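Local structure of nicotinate phosphoribosyltransferase (Porphyromonas gingivalis, 2IM5) at residues Asp11-Thr16 and Thr210-Trp215; Thr121-Val126 and Ile347-Trp352; His274-Pro279 and Leu368-Gly373; Ile302-Ser307 and Ile324-Gly329. The protein probably catalyses the ATP-dependent synthesis of nicotinate ribonucleotide from nicotinate and phosphoribosyl diphosphate, a single step on the way to NAD. One frame throughout, in Å; residues are numbered along the deposited sequence.

Contact 1. Residues Asp11-Thr16 and Thr210-Trp215; sequences DLYKFT and THPHEW
The phenol ring of Y13 is met from P212 at a slant, its CD1 3.5 Å from P212 CB, while E214 OE2 lies near the ring plane at the edge, 4.1 Å from Y13 CE1. The carboxylate of E214 stands 75° to that ring. One face of the ring carries the lysine that follows it, K14 CG lying above the rim. Y13 CG sits between its own backbone N and carbonyl carbon (chi1 78°), which directs the ring toward P212; Y13 CB, placed by the backbone, lies 3.2 Å from T210 O. K14 starts out pointing away from T210-W215, but its chain bends at chi2 and chi3 and returns NZ to E214 OE2 at 2.7 Å, a salt bridge received on the syn lone pair. E120 and the carbonyl of T117 also hold K14 NZ, and E120 takes the Y13 hydroxyl, so this buried ammonium lies between two carboxylates that would be expected to favour its charged form. The loop is braced from within by H211 ND1, which donates in its ring plane to P212 O at 2.9 Å. H213, predicted to be autophosphorylated and unmodified here, follows P212. The contact thus sets the first turn of helix 12-24 against the start of helix 213-223, with helix 120-134 beside Y13 and K14 and strand 246-248 touching T210 and H211.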
loop_
_atom_site.group_PDB
_atom_site.type_symbol
_atom_site.label_atom_id
_atom_site.label_comp_id
_atom_site.label_asym_id
_atom_site.label_seq_id
_atom_site.Cartn_x
_atom_site.Cartn_y
_atom_site.Cartn_z
ATOM N N ASP A 11 2.857 4.703 5.293
ATOM C CA ASP A 11 3.353 4.387 3.959
ATOM C C ASP A 11 3.407 5.601 3.044
ATOM O O ASP A 11 2.576 6.502 3.135
ATOM C CB ASP A 11 2.497 3.306 3.307
ATOM C CG ASP A 11 2.788 1.932 3.864
ATOM O OD1 ASP A 11 3.971 1.541 3.880
ATOM O OD2 ASP A 11 1.835 1.245 4.279
ATOM N N LEU A 12 4.397 5.608 2.157
ATOM C CA LEU A 12 4.564 6.705 1.215
ATOM C C LEU A 12 3.292 6.977 0.417
ATOM O O LEU A 12 2.892 8.124 0.249
ATOM C CB LEU A 12 5.699 6.388 0.242
ATOM C CG LEU A 12 5.817 7.356 -0.940
ATOM C CD1 LEU A 12 6.211 8.739 -0.426
ATOM C CD2 LEU A 12 6.850 6.836 -1.940
ATOM N N TYR A 13 2.645 5.917 -0.058
ATOM C CA TYR A 13 1.456 6.095 -0.876
ATOM C C TYR A 13 0.319 6.841 -0.193
ATOM O O TYR A 13 -0.543 7.400 -0.868
ATOM C CB TYR A 13 0.978 4.744 -1.432
ATOM C CG TYR A 13 0.217 3.857 -0.468
ATOM C CD1 TYR A 13 -1.155 4.031 -0.259
ATOM C CD2 TYR A 13 0.858 2.815 0.203
ATOM C CE1 TYR A 13 -1.866 3.184 0.587
ATOM C CE2 TYR A 13 0.156 1.962 1.055
ATOM C CZ TYR A 13 -1.209 2.150 1.241
ATOM O OH TYR A 13 -1.915 1.296 2.068
ATOM N N LYS A 14 0.312 6.865 1.137
ATOM C CA LYS A 14 -0.735 7.582 1.853
ATOM C C LYS A 14 -0.571 9.079 1.589
ATOM O O LYS A 14 -1.558 9.800 1.417
ATOM C CB LYS A 14 -0.662 7.283 3.356
ATOM C CG LYS A 14 -0.867 5.798 3.712
ATOM C CD LYS A 14 -2.341 5.377 3.815
ATOM C CE LYS A 14 -3.105 5.519 2.495
ATOM N NZ LYS A 14 -4.476 4.915 2.556
ATOM N N PHE A 15 0.676 9.548 1.534
ATOM C CA PHE A 15 0.933 10.963 1.270
ATOM C C PHE A 15 0.774 11.319 -0.207
ATOM O O PHE A 15 0.195 12.354 -0.538
ATOM C CB PHE A 15 2.340 11.371 1.724
ATOM C CG PHE A 15 2.531 11.357 3.210
ATOM C CD1 PHE A 15 1.565 11.878 4.058
ATOM C CD2 PHE A 15 3.695 10.845 3.766
ATOM C CE1 PHE A 15 1.755 11.892 5.438
ATOM C CE2 PHE A 15 3.892 10.857 5.150
ATOM C CZ PHE A 15 2.915 11.384 5.984
ATOM N N THR A 16 1.281 10.475 -1.100
ATOM C CA THR A 16 1.170 10.767 -2.525
ATOM C C THR A 16 -0.282 10.726 -2.995
ATOM O O THR A 16 -0.704 11.542 -3.819
ATOM C CB THR A 16 2.028 9.797 -3.385
ATOM O OG1 THR A 16 1.606 8.445 -3.163
ATOM C CG2 THR A 16 3.498 9.931 -3.018
ATOM N N THR A 210 4.143 2.952 -4.716
ATOM C CA THR A 210 3.407 3.245 -5.943
ATOM C C THR A 210 2.030 3.742 -5.540
ATOM O O THR A 210 1.679 3.684 -4.369
ATOM C CB THR A 210 3.209 1.974 -6.795
ATOM O OG1 THR A 210 2.331 1.071 -6.105
ATOM C CG2 THR A 210 4.541 1.284 -7.044
ATOM N N HIS A 211 1.248 4.227 -6.500
ATOM C CA HIS A 211 -0.099 4.679 -6.173
ATOM C C HIS A 211 -0.808 3.394 -5.724
ATOM O O HIS A 211 -0.421 2.294 -6.119
ATOM C CB HIS A 211 -0.786 5.290 -7.400
ATOM C CG HIS A 211 -1.258 4.279 -8.398
ATOM N ND1 HIS A 211 -2.309 3.419 -8.147
ATOM C CD2 HIS A 211 -0.813 3.973 -9.638
ATOM C CE1 HIS A 211 -2.487 2.626 -9.188
ATOM N NE2 HIS A 211 -1.592 2.941 -10.106
ATOM N N PRO A 212 -1.845 3.514 -4.890
ATOM C CA PRO A 212 -2.566 2.331 -4.410
ATOM C C PRO A 212 -3.820 2.005 -5.217
ATOM O O PRO A 212 -4.209 2.759 -6.119
ATOM C CB PRO A 212 -2.909 2.721 -2.990
ATOM C CG PRO A 212 -3.328 4.174 -3.201
ATOM C CD PRO A 212 -2.264 4.717 -4.151
ATOM N N HIS A 213 -4.451 0.883 -4.864
ATOM C CA HIS A 213 -5.676 0.442 -5.511
ATOM C C HIS A 213 -6.806 1.432 -5.254
ATOM O O HIS A 213 -7.641 1.644 -6.131
ATOM C CB HIS A 213 -6.114 -0.928 -4.982
ATOM C CG HIS A 213 -5.248 -2.064 -5.424
ATOM N ND1 HIS A 213 -5.190 -2.496 -6.732
ATOM C CD2 HIS A 213 -4.400 -2.859 -4.730
ATOM C CE1 HIS A 213 -4.345 -3.506 -6.826
ATOM N NE2 HIS A 213 -3.851 -3.746 -5.625
ATOM N N GLU A 214 -6.836 2.035 -4.061
ATOM C CA GLU A 214 -7.911 2.972 -3.719
ATOM C C GLU A 214 -8.031 4.119 -4.721
ATOM O O GLU A 214 -9.134 4.599 -4.986
ATOM C CB GLU A 214 -7.734 3.539 -2.297
ATOM C CG GLU A 214 -6.484 4.371 -2.084
ATOM C CD GLU A 214 -6.448 5.055 -0.717
ATOM O OE1 GLU A 214 -7.161 6.066 -0.522
ATOM O OE2 GLU A 214 -5.707 4.578 0.167
ATOM N N TRP A 215 -6.900 4.544 -5.278
ATOM C CA TRP A 215 -6.890 5.632 -6.253
ATOM C C TRP A 215 -7.692 5.220 -7.477
ATOM O O TRP A 215 -8.543 5.971 -7.942
ATOM C CB TRP A 215 -5.451 5.977 -6.651
ATOM C CG TRP A 215 -5.324 7.038 -7.710
ATOM C CD1 TRP A 215 -4.822 6.877 -8.973
ATOM C CD2 TRP A 215 -5.678 8.431 -7.592
ATOM N NE1 TRP A 215 -4.838 8.077 -9.644
ATOM C CE2 TRP A 215 -5.356 9.045 -8.823
ATOM C CE3 TRP A 215 -6.232 9.212 -6.570
ATOM C CZ2 TRP A 215 -5.570 10.409 -9.059
ATOM C CZ3 TRP A 215 -6.449 10.572 -6.804
ATOM C CH2 TRP A 215 -6.116 11.155 -8.042
#

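Contact 2. Residues Thr121-Val126 and Ile347-Trp352; sequences TPILAV and IVMKLW
L124 reaches from helix 121-126 onto strand 347-352 and splits its two methyls between neighbouring strand residues. CD2 lies 3.9 Å from I347 CD1 and equally near the carbonyl carbon of V348, so it rests partly on bare backbone; CD1 is 4.1 Å from M349 CB. With CG anti to its carbonyl carbon (chi1 -72°), the leucine fork is carried forward to the strand, and it slides past I347 in the opposite direction. M349 is the strand's main answer. Its chain is extended beyond CG and runs along the helix surface so that SD comes 3.9 Å from I123 CG2 and CE 4.0 Å from I123 CD1: the thioether end lies obliquely across the isoleucine, touching both its branches. I347 and M349, two apart on the strand, therefore hold L124 between them, while the side chain of V348, which comes between them in sequence, starts away from the helix and touches I35. No hydrogen bond crosses the contact; apolar packing of aliphatic groups and the M349 thioether joins the two elements. F34 of strand 29-36 extends the apolar surface, touching both L124 and I347. Helix and strand run nearly antiparallel, at 161°, with their axes 8.7 Å apart. This is helix-on-sheet packing, helix 120-134 lying against one face of the five-stranded antiparallel sheet that accompanies the barrel-like domain in this family.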
loop_
_atom_site.group_PDB
_atom_site.type_symbol
_atom_site.label_atom_id
_atom_site.label_comp_id
_atom_site.label_asym_id
_atom_site.label_seq_id
_atom_site.Cartn_x
_atom_site.Cartn_y
_atom_site.Cartn_z
ATOM N N THR A 121 -2.908 2.900 7.174
ATOM C CA THR A 121 -1.676 2.269 7.620
ATOM C C THR A 121 -1.424 2.350 9.125
ATOM O O THR A 121 -1.111 1.342 9.751
ATOM C CB THR A 121 -0.455 2.826 6.841
ATOM O OG1 THR A 121 -0.546 2.430 5.465
ATOM C CG2 THR A 121 0.847 2.274 7.411
ATOM N N PRO A 122 -1.554 3.547 9.727
ATOM C CA PRO A 122 -1.327 3.666 11.170
ATOM C C PRO A 122 -2.264 2.760 11.978
ATOM O O PRO A 122 -1.830 2.067 12.902
ATOM C CB PRO A 122 -1.588 5.146 11.438
ATOM C CG PRO A 122 -1.209 5.796 10.143
ATOM C CD PRO A 122 -1.802 4.870 9.125
ATOM N N ILE A 123 -3.548 2.760 11.629
ATOM C CA ILE A 123 -4.515 1.927 12.339
ATOM C C ILE A 123 -4.192 0.438 12.239
ATOM O O ILE A 123 -4.270 -0.280 13.233
ATOM C CB ILE A 123 -5.961 2.183 11.840
ATOM C CG1 ILE A 123 -6.420 3.571 12.308
ATOM C CG2 ILE A 123 -6.909 1.098 12.365
ATOM C CD1 ILE A 123 -7.862 3.916 11.947
ATOM N N LEU A 124 -3.823 -0.029 11.051
ATOM C CA LEU A 124 -3.487 -1.436 10.892
ATOM C C LEU A 124 -2.225 -1.781 11.688
ATOM O O LEU A 124 -2.154 -2.832 12.331
ATOM C CB LEU A 124 -3.295 -1.779 9.408
ATOM C CG LEU A 124 -4.580 -1.809 8.567
ATOM C CD1 LEU A 124 -4.224 -1.919 7.096
ATOM C CD2 LEU A 124 -5.468 -2.969 8.999
ATOM N N ALA A 125 -1.234 -0.892 11.653
ATOM C CA ALA A 125 0.013 -1.122 12.381
ATOM C C ALA A 125 -0.265 -1.137 13.881
ATOM O O ALA A 125 0.344 -1.900 14.620
ATOM C CB ALA A 125 1.027 -0.035 12.055
ATOM N N VAL A 126 -1.181 -0.278 14.320
ATOM C CA VAL A 126 -1.541 -0.204 15.730
ATOM C C VAL A 126 -2.248 -1.480 16.169
ATOM O O VAL A 126 -1.927 -2.043 17.217
ATOM C CB VAL A 126 -2.459 0.999 16.008
ATOM C CG1 VAL A 126 -3.157 0.838 17.364
ATOM C CG2 VAL A 126 -1.638 2.274 16.003
ATOM N N ILE A 347 -5.248 -8.908 8.152
ATOM C CA ILE A 347 -6.110 -7.734 8.200
ATOM C C ILE A 347 -5.880 -6.692 7.107
ATOM O O ILE A 347 -4.766 -6.517 6.610
ATOM C CB ILE A 347 -5.956 -7.022 9.557
ATOM C CG1 ILE A 347 -4.475 -6.726 9.820
ATOM C CG2 ILE A 347 -6.535 -7.886 10.669
ATOM C CD1 ILE A 347 -4.223 -5.961 11.104
ATOM N N VAL A 348 -6.952 -5.992 6.754
ATOM C CA VAL A 348 -6.900 -4.929 5.759
ATOM C C VAL A 348 -7.905 -3.856 6.152
ATOM O O VAL A 348 -8.758 -4.076 7.012
ATOM C CB VAL A 348 -7.256 -5.434 4.328
ATOM C CG1 VAL A 348 -6.222 -6.429 3.850
ATOM C CG2 VAL A 348 -8.650 -6.070 4.311
ATOM N N MET A 349 -7.778 -2.684 5.540
ATOM C CA MET A 349 -8.704 -1.583 5.784
ATOM C C MET A 349 -8.836 -0.929 4.417
ATOM O O MET A 349 -7.943 -0.197 3.979
ATOM C CB MET A 349 -8.144 -0.603 6.825
ATOM C CG MET A 349 -9.218 0.295 7.429
ATOM S SD MET A 349 -8.718 1.207 8.891
ATOM C CE MET A 349 -10.243 2.094 9.233
ATOM N N LYS A 350 -9.944 -1.217 3.737
ATOM C CA LYS A 350 -10.163 -0.710 2.393
ATOM C C LYS A 350 -11.226 0.359 2.213
ATOM O O LYS A 350 -12.166 0.465 3.006
ATOM C CB LYS A 350 -10.497 -1.878 1.464
ATOM C CG LYS A 350 -9.475 -3.002 1.476
ATOM C CD LYS A 350 -8.084 -2.487 1.133
ATOM C CE LYS A 350 -7.063 -3.616 1.099
ATOM N NZ LYS A 350 -5.673 -3.105 0.944
ATOM N N LEU A 351 -11.066 1.143 1.149
ATOM C CA LEU A 351 -12.033 2.176 0.808
ATOM C C LEU A 351 -13.262 1.387 0.388
ATOM O O LEU A 351 -13.226 0.649 -0.595
ATOM C CB LEU A 351 -11.528 3.023 -0.365
ATOM C CG LEU A 351 -12.492 4.122 -0.821
ATOM C CD1 LEU A 351 -12.759 5.073 0.337
ATOM C CD2 LEU A 351 -11.903 4.867 -2.019
ATOM N N TRP A 352 -14.343 1.535 1.133
ATOM C CA TRP A 352 -15.570 0.803 0.853
ATOM C C TRP A 352 -16.577 1.566 -0.004
ATOM O O TRP A 352 -17.322 0.968 -0.776
ATOM C CB TRP A 352 -16.226 0.396 2.173
ATOM C CG TRP A 352 -17.298 -0.628 2.000
ATOM C CD1 TRP A 352 -18.645 -0.415 1.964
ATOM C CD2 TRP A 352 -17.103 -2.028 1.785
ATOM N NE1 TRP A 352 -19.305 -1.604 1.735
ATOM C CE2 TRP A 352 -18.381 -2.608 1.623
ATOM C CE3 TRP A 352 -15.967 -2.851 1.712
ATOM C CZ2 TRP A 352 -18.560 -3.975 1.391
ATOM C CZ3 TRP A 352 -16.140 -4.211 1.484
ATOM C CH2 TRP A 352 -17.430 -4.760 1.327
#

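Contact 3. Residues His274-Pro279 and Leu368-Gly373; sequences HDSGDP and LSDVDG
A serine oxygen, S276 OG, receives the backbone N-H of D370 across two irregular loops, and this bond is their one direct hydrogen bond. The accepting loop follows strand 271-274 of the parallel sheet, part of the TIM-barrel-like domain of the family, and leads into helix 279-292. The opposing loop is folded by an ST turn, S369 OG accepting from V371 N at 3.0 Å; D370, the residue inside the turn, supplies the N-H. The bond from D370 N to S276 OG is 2.9 Å long and nearly straight, 166° at the hydrogen. S276 OG lies between its own backbone N and carbonyl carbon (chi1 74°), a rotation that turns it to the facing loop; the same oxygen is also hydrogen-bonded to D250. G277 comes close to D370, its CA 4.2 Å from D370 CB, a tight approach of backbone to side chain. Alongside, V371 CG2 packs on the peptide, 3.7 Å from G277 N. The carboxylate of D370 is bonded to T254 as well as to a water. D278 stands at the N-cap of helix 279-292, its OD2 taking the N-H of I281, which caps the start of the helix. Water 1 ties the two sides a second time: it accepts from D275 N and donates to S276 O and to D370 OD2, each of these last two at 2.9 Å.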
loop_
_atom_site.group_PDB
_atom_site.type_symbol
_atom_site.label_atom_id
_atom_site.label_comp_id
_atom_site.label_asym_id
_atom_site.label_seq_id
_atom_site.Cartn_x
_atom_site.Cartn_y
_atom_site.Cartn_z
ATOM N N HIS A 274 2.873 -5.821 -10.257
ATOM C CA HIS A 274 2.183 -7.107 -10.180
ATOM C C HIS A 274 1.841 -7.313 -8.716
ATOM O O HIS A 274 2.733 -7.325 -7.874
ATOM C CB HIS A 274 3.099 -8.237 -10.644
ATOM C CG HIS A 274 2.627 -9.598 -10.229
ATOM N ND1 HIS A 274 1.570 -10.239 -10.840
ATOM C CD2 HIS A 274 3.032 -10.412 -9.225
ATOM C CE1 HIS A 274 1.340 -11.387 -10.227
ATOM N NE2 HIS A 274 2.213 -11.516 -9.242
ATOM N N ASP A 275 0.564 -7.494 -8.404
ATOM C CA ASP A 275 0.177 -7.656 -7.009
ATOM C C ASP A 275 -0.782 -8.811 -6.723
ATOM O O ASP A 275 -1.250 -8.968 -5.597
ATOM C CB ASP A 275 -0.418 -6.344 -6.493
ATOM C CG ASP A 275 -0.455 -6.281 -4.980
ATOM O OD1 ASP A 275 0.608 -6.494 -4.351
ATOM O OD2 ASP A 275 -1.541 -6.014 -4.423
ATOM N N SER A 276 -1.085 -9.609 -7.738
ATOM C CA SER A 276 -1.961 -10.761 -7.552
ATOM C C SER A 276 -1.881 -11.688 -8.752
ATOM O O SER A 276 -1.530 -11.262 -9.851
ATOM C CB SER A 276 -3.416 -10.323 -7.317
ATOM O OG SER A 276 -4.032 -9.876 -8.509
ATOM N N GLY A 277 -2.192 -12.961 -8.536
ATOM C CA GLY A 277 -2.142 -13.918 -9.623
ATOM C C GLY A 277 -0.739 -14.438 -9.873
ATOM O O GLY A 277 0.228 -14.002 -9.241
ATOM N N ASP A 278 -0.622 -15.373 -10.805
ATOM C CA ASP A 278 0.671 -15.959 -11.133
ATOM C C ASP A 278 1.583 -14.947 -11.830
ATOM O O ASP A 278 1.212 -14.369 -12.850
ATOM C CB ASP A 278 0.472 -17.182 -12.027
ATOM C CG ASP A 278 1.781 -17.735 -12.550
ATOM O OD1 ASP A 278 2.639 -18.115 -11.728
ATOM O OD2 ASP A 278 1.955 -17.780 -13.786
ATOM N N PRO A 279 2.795 -14.731 -11.289
ATOM C CA PRO A 279 3.746 -13.781 -11.872
ATOM C C PRO A 279 4.177 -14.103 -13.306
ATOM O O PRO A 279 4.319 -13.206 -14.143
ATOM C CB PRO A 279 4.908 -13.795 -10.870
ATOM C CG PRO A 279 4.837 -15.156 -10.273
ATOM C CD PRO A 279 3.353 -15.352 -10.075
ATOM N N LEU A 368 -11.302 -6.359 -8.157
ATOM C CA LEU A 368 -11.422 -7.709 -8.685
ATOM C C LEU A 368 -10.180 -8.600 -8.571
ATOM O O LEU A 368 -10.304 -9.797 -8.299
ATOM C CB LEU A 368 -11.878 -7.638 -10.139
ATOM C CG LEU A 368 -13.178 -6.856 -10.391
ATOM C CD1 LEU A 368 -13.534 -6.930 -11.872
ATOM C CD2 LEU A 368 -14.310 -7.426 -9.544
ATOM N N SER A 369 -8.996 -8.031 -8.774
ATOM C CA SER A 369 -7.737 -8.790 -8.712
ATOM C C SER A 369 -7.622 -9.818 -9.840
ATOM O O SER A 369 -8.580 -10.059 -10.571
ATOM C CB SER A 369 -7.590 -9.519 -7.371
ATOM O OG SER A 369 -8.020 -10.870 -7.471
ATOM N N ASP A 370 -6.444 -10.422 -9.976
ATOM C CA ASP A 370 -6.213 -11.417 -11.014
ATOM C C ASP A 370 -6.452 -12.850 -10.555
ATOM O O ASP A 370 -6.134 -13.797 -11.268
ATOM C CB ASP A 370 -4.792 -11.302 -11.569
ATOM C CG ASP A 370 -4.610 -10.081 -12.453
ATOM O OD1 ASP A 370 -5.562 -9.726 -13.178
ATOM O OD2 ASP A 370 -3.514 -9.487 -12.433
ATOM N N VAL A 371 -6.996 -13.019 -9.359
ATOM C CA VAL A 371 -7.279 -14.359 -8.874
ATOM C C VAL A 371 -8.778 -14.589 -8.993
ATOM O O VAL A 371 -9.573 -13.875 -8.381
ATOM C CB VAL A 371 -6.853 -14.540 -7.410
ATOM C CG1 VAL A 371 -7.231 -15.939 -6.934
ATOM C CG2 VAL A 371 -5.353 -14.330 -7.277
ATOM N N ASP A 372 -9.155 -15.574 -9.805
ATOM C CA ASP A 372 -10.561 -15.908 -10.011
ATOM C C ASP A 372 -11.281 -16.109 -8.685
ATOM O O ASP A 372 -10.794 -16.821 -7.808
ATOM C CB ASP A 372 -10.687 -17.181 -10.849
ATOM C CG ASP A 372 -10.265 -16.980 -12.292
ATOM O OD1 ASP A 372 -9.120 -16.521 -12.526
ATOM O OD2 ASP A 372 -11.080 -17.287 -13.193
ATOM N N GLY A 373 -12.439 -15.474 -8.543
ATOM C CA GLY A 373 -13.207 -15.616 -7.321
ATOM C C GLY A 373 -12.818 -14.658 -6.213
ATOM O O GLY A 373 -13.662 -14.280 -5.399
HETATM O O HOH W 1 -1.211 -8.602 -10.846
#

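Contact 4. Residues Ile302-Ser307 and Ile324-Gly329; sequences IIFSDS and IKASFG
I302 and F304 alternate as donor and acceptor with the neighbouring parallel strand, and four backbone hydrogen bonds result: I302 N to K325 O, S327 N to I302 O, F304 N to S327 O and G329 N to F304 O. G329 N to F304 O is the shortest at 2.8 Å, and I302 N to K325 O the most bent, 143° at its hydrogen. On one side of the sheet I302, F304, A326 and F328 gather. The rings of F304 and F328 point the same way, side by side and nearly parallel, 23° between planes, but are slid so far apart that they hardly overlap; F304 CD2 meets F328 CE1 at 3.6 Å. A326 CB sits in the ring plane at the F304 edge, 3.7 Å from CE2, and I302 CG2 lies above one face of that ring, near its rim. I302 CG1 also meets I324 CD1 at 3.6 Å, the two isoleucines crossing at about a right angle. The other side holds I303 and S327. I303 CG1 is anti to the backbone N, and the bend at chi2 (73°) brings CD1 over the partner strand, close to S327 OG and 3.5 Å from G329 N. Farther out, helix 310-320, which links the two strands in a right-handed beta-alpha-beta crossover, touches F304, A326 and F328, while helix 279-292 covers I302. Past the strand end, S305 OG is bonded to D275 and R273, and water 2 donates to G329 O and weakly to S305 O. The N-H and C=O of I302 and F304 are used within this strand pair, I303 bonds to strand 271-274, and the I302, F304, A326 and F328 face offers apolar surface to the helices.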
loop_
_atom_site.group_PDB
_atom_site.type_symbol
_atom_site.label_atom_id
_atom_site.label_comp_id
_atom_site.label_asym_id
_atom_site.label_seq_id
_atom_site.Cartn_x
_atom_site.Cartn_y
_atom_site.Cartn_z
ATOM N N ILE A 302 8.939 -4.142 -13.863
ATOM C CA ILE A 302 7.765 -4.678 -13.203
ATOM C C ILE A 302 8.158 -4.809 -11.743
ATOM O O ILE A 302 9.192 -5.403 -11.423
ATOM C CB ILE A 302 7.355 -6.072 -13.689
ATOM C CG1 ILE A 302 6.818 -6.006 -15.114
ATOM C CG2 ILE A 302 6.274 -6.633 -12.752
ATOM C CD1 ILE A 302 6.434 -7.366 -15.673
ATOM N N ILE A 303 7.353 -4.220 -10.867
ATOM C CA ILE A 303 7.601 -4.313 -9.448
ATOM C C ILE A 303 6.626 -5.376 -8.945
ATOM O O ILE A 303 5.410 -5.208 -9.038
ATOM C CB ILE A 303 7.366 -2.937 -8.734
ATOM C CG1 ILE A 303 7.314 -3.129 -7.221
ATOM C CG2 ILE A 303 6.105 -2.285 -9.233
ATOM C CD1 ILE A 303 8.645 -3.424 -6.604
ATOM N N PHE A 304 7.176 -6.482 -8.451
ATOM C CA PHE A 304 6.384 -7.598 -7.939
ATOM C C PHE A 304 6.246 -7.431 -6.431
ATOM O O PHE A 304 7.237 -7.219 -5.734
ATOM C CB PHE A 304 7.092 -8.919 -8.255
ATOM C CG PHE A 304 7.288 -9.169 -9.732
ATOM C CD1 PHE A 304 6.333 -9.862 -10.465
ATOM C CD2 PHE A 304 8.439 -8.716 -10.385
ATOM C CE1 PHE A 304 6.515 -10.105 -11.820
ATOM C CE2 PHE A 304 8.631 -8.955 -11.742
ATOM C CZ PHE A 304 7.670 -9.651 -12.461
ATOM N N SER A 305 5.028 -7.540 -5.919
ATOM C CA SER A 305 4.817 -7.351 -4.486
ATOM C C SER A 305 3.766 -8.268 -3.867
ATOM O O SER A 305 3.244 -7.975 -2.788
ATOM C CB SER A 305 4.408 -5.903 -4.225
ATOM O OG SER A 305 3.194 -5.613 -4.901
ATOM N N ASP A 306 3.455 -9.371 -4.535
ATOM C CA ASP A 306 2.451 -10.290 -4.012
ATOM C C ASP A 306 2.987 -11.345 -3.032
ATOM O O ASP A 306 3.479 -12.399 -3.446
ATOM C CB ASP A 306 1.732 -10.975 -5.172
ATOM C CG ASP A 306 0.628 -11.902 -4.704
ATOM O OD1 ASP A 306 0.007 -11.608 -3.660
ATOM O OD2 ASP A 306 0.373 -12.918 -5.387
ATOM N N SER A 307 2.879 -11.052 -1.735
ATOM C CA SER A 307 3.335 -11.960 -0.676
ATOM C C SER A 307 4.655 -12.635 -1.012
ATOM O O SER A 307 4.737 -13.861 -1.047
ATOM C CB SER A 307 2.285 -13.044 -0.424
ATOM O OG SER A 307 1.049 -12.465 -0.059
ATOM N N ILE A 324 12.227 -8.313 -19.473
ATOM C CA ILE A 324 11.786 -7.060 -18.884
ATOM C C ILE A 324 12.487 -6.939 -17.538
ATOM O O ILE A 324 12.819 -7.951 -16.924
ATOM C CB ILE A 324 10.239 -7.087 -18.711
ATOM C CG1 ILE A 324 9.715 -5.723 -18.246
ATOM C CG2 ILE A 324 9.853 -8.186 -17.725
ATOM C CD1 ILE A 324 8.206 -5.599 -18.380
ATOM N N LYS A 325 12.726 -5.715 -17.084
ATOM C CA LYS A 325 13.405 -5.510 -15.810
ATOM C C LYS A 325 12.494 -5.810 -14.621
ATOM O O LYS A 325 11.267 -5.767 -14.732
ATOM C CB LYS A 325 13.955 -4.084 -15.739
ATOM C CG LYS A 325 15.023 -3.817 -16.793
ATOM C CD LYS A 325 15.432 -2.360 -16.855
ATOM C CE LYS A 325 16.439 -2.140 -17.971
ATOM N NZ LYS A 325 16.740 -0.696 -18.183
ATOM N N ALA A 326 13.095 -6.127 -13.479
ATOM C CA ALA A 326 12.304 -6.456 -12.300
ATOM C C ALA A 326 12.832 -5.894 -10.986
ATOM O O ALA A 326 14.033 -5.754 -10.789
ATOM C CB ALA A 326 12.168 -7.967 -12.185
ATOM N N SER A 327 11.905 -5.548 -10.102
ATOM C CA SER A 327 12.232 -5.044 -8.774
ATOM C C SER A 327 11.188 -5.695 -7.882
ATOM O O SER A 327 10.232 -6.293 -8.377
ATOM C CB SER A 327 12.137 -3.515 -8.706
ATOM O OG SER A 327 10.804 -3.082 -8.876
ATOM N N PHE A 328 11.354 -5.581 -6.576
ATOM C CA PHE A 328 10.429 -6.242 -5.676
ATOM C C PHE A 328 10.027 -5.441 -4.458
ATOM O O PHE A 328 10.754 -4.568 -3.987
ATOM C CB PHE A 328 11.051 -7.578 -5.229
ATOM C CG PHE A 328 11.399 -8.475 -6.369
ATOM C CD1 PHE A 328 10.479 -9.400 -6.847
ATOM C CD2 PHE A 328 12.612 -8.332 -7.035
ATOM C CE1 PHE A 328 10.760 -10.163 -7.973
ATOM C CE2 PHE A 328 12.902 -9.089 -8.168
ATOM C CZ PHE A 328 11.979 -10.005 -8.640
ATOM N N GLY A 329 8.841 -5.760 -3.962
ATOM C CA GLY A 329 8.322 -5.127 -2.770
ATOM C C GLY A 329 8.099 -6.292 -1.830
ATOM O O GLY A 329 7.250 -7.146 -2.098
HETATM O O HOH W 2 5.251 -8.857 -0.787
#

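From the N terminus, the start of helix 12-24 waits almost two hundred residues for its partner at 210-215, which closes contact 1. Helix 120-134 leaves within that loop and finds strand 347-355 only beyond it, so contacts 1 and 2 cross; they also touch, through D11 OD2 and T121 OG1. Contact 3 opens at 274-279, after contact 1 has closed, and ends at 368-373, crossing contact 2. Contact 4, a short beta-alpha-beta closure, falls within the spans of both contacts 2 and 3. D275 OD1 and S305 OG join contacts 3 and 4. Together they tie the N-terminal helices and antiparallel sheet to the parallel-stranded domain and its loops.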